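Local coordinates for glutathione S-transferase family protein (Populus trichocarpa, PDB 5F06) that binds glutathione and probably transfers it to halide-bearing electrophilic compounds, releasing a halide anion, at residues H87-L90 / K91-A94. Residues are numbered along the deposited sequence; the frame is centred on the assembly and turned at random.
Sequences HENL and KEAA
The amide oxygen OD1 of N89 accepts the backbone N-H of E92 at 2.9 Å, the N-cap bond that starts helix 90-120. The bond is nearly straight at the hydrogen (159°), though the donor sits tilted from the amide's carbonyl plane. CG anti to the backbone N (chi1 -169°) sets the N89 amide beside its own carbonyl carbon, facing the first N-H groups of the helix, and its OD1 also lies 3.1 Å from the backbone N of K91. The E92 side chain crosses that of N89 at about a right angle and lays its carboxylate against the amide, the two planes 12° apart in a stack, with E92 CG 3.4 Å from N89 CG. The polar partner of the carboxylate is R86, in the loop before the helix, which forms a salt bridge with E92 OE1. Main-chain bonds carry on from the cap, A93 N to N89 O at 3.0 Å and A94 N to L90 O at 3.1 Å. Were N89 replaced by an alanine, the E92 N-H would probably lose its side-chain acceptor, and the carboxylate of E92 the flat amide it stacks on. At the subunit interface, K91 packs on L61 and A94 on Y72 of the second subunit. This side-chain N-cap opens the long first helix of the all-helical C-terminal domain of the glutathione transferase fold.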
loop_
_atom_site.group_PDB
_atom_site.type_symbol
_atom_site.label_atom_id
_atom_site.label_comp_id
_atom_site.label_asym_id
_atom_site.label_seq_id
_atom_site.Cartn_x
_atom_site.Cartn_y
_atom_site.Cartn_z
ATOM N N HIS A 87 -11.134 -12.025 11.870
ATOM C CA HIS A 87 -12.528 -11.598 11.747
ATOM C C HIS A 87 -13.351 -11.654 13.040
ATOM O O HIS A 87 -14.528 -11.289 13.030
ATOM C CB HIS A 87 -13.231 -12.446 10.680
ATOM C CG HIS A 87 -13.424 -13.876 11.075
ATOM N ND1 HIS A 87 -12.440 -14.829 10.927
ATOM C CD2 HIS A 87 -14.490 -14.517 11.611
ATOM C CE1 HIS A 87 -12.889 -15.995 11.358
ATOM N NE2 HIS A 87 -14.131 -15.833 11.778
ATOM N N GLU A 88 -12.760 -12.112 14.140
ATOM C CA GLU A 88 -13.495 -12.191 15.407
ATOM C C GLU A 88 -12.746 -11.513 16.553
ATOM O O GLU A 88 -13.054 -11.727 17.728
ATOM C CB GLU A 88 -13.806 -13.653 15.754
ATOM C CG GLU A 88 -12.651 -14.627 15.569
ATOM C CD GLU A 88 -13.066 -16.079 15.789
ATOM O OE1 GLU A 88 -14.283 -16.350 15.904
ATOM O OE2 GLU A 88 -12.172 -16.950 15.846
ATOM N N ASN A 89 -11.775 -10.676 16.200
ATOM C CA ASN A 89 -11.073 -9.861 17.181
ATOM C C ASN A 89 -10.730 -8.509 16.571
ATOM O O ASN A 89 -9.862 -8.415 15.707
ATOM C CB ASN A 89 -9.809 -10.565 17.666
ATOM C CG ASN A 89 -9.185 -9.878 18.864
ATOM O OD1 ASN A 89 -8.791 -8.712 18.795
ATOM N ND2 ASN A 89 -9.079 -10.603 19.968
ATOM N N LEU A 90 -11.425 -7.469 17.022
ATOM C CA LEU A 90 -11.286 -6.141 16.434
ATOM C C LEU A 90 -9.883 -5.583 16.632
ATOM O O LEU A 90 -9.316 -4.983 15.724
ATOM C CB LEU A 90 -12.310 -5.177 17.039
ATOM C CG LEU A 90 -13.785 -5.544 16.872
ATOM C CD1 LEU A 90 -14.656 -4.490 17.537
ATOM C CD2 LEU A 90 -14.155 -5.696 15.405
ATOM N N LYS A 91 -9.334 -5.784 17.825
ATOM C CA LYS A 91 -8.003 -5.284 18.145
ATOM C C LYS A 91 -6.950 -5.919 17.239
ATOM O O LYS A 91 -6.053 -5.239 16.737
ATOM C CB LYS A 91 -7.673 -5.558 19.616
ATOM C CG LYS A 91 -6.304 -5.055 20.049
ATOM C CD LYS A 91 -6.070 -5.268 21.535
ATOM C CE LYS A 91 -4.755 -4.646 21.982
ATOM N NZ LYS A 91 -4.514 -4.833 23.442
ATOM N N GLU A 92 -7.067 -7.227 17.029
ATOM C CA GLU A 92 -6.128 -7.950 16.185
ATOM C C GLU A 92 -6.252 -7.518 14.729
ATOM O O GLU A 92 -5.247 -7.312 14.052
ATOM C CB GLU A 92 -6.352 -9.461 16.297
ATOM C CG GLU A 92 -5.985 -10.038 17.656
ATOM C CD GLU A 92 -6.141 -11.549 17.723
ATOM O OE1 GLU A 92 -6.568 -12.149 16.715
ATOM O OE2 GLU A 92 -5.824 -12.134 18.785
ATOM N N ALA A 93 -7.490 -7.389 14.255
ATOM C CA ALA A 93 -7.746 -7.008 12.870
ATOM C C ALA A 93 -7.147 -5.641 12.558
ATOM O O ALA A 93 -6.665 -5.402 11.452
ATOM C CB ALA A 93 -9.246 -7.009 12.588
ATOM N N ALA A 94 -7.170 -4.751 13.543
ATOM C CA ALA A 94 -6.626 -3.411 13.366
ATOM C C ALA A 94 -5.110 -3.461 13.211
ATOM O O ALA A 94 -4.542 -2.796 12.348
ATOM C CB ALA A 94 -7.012 -2.527 14.535
#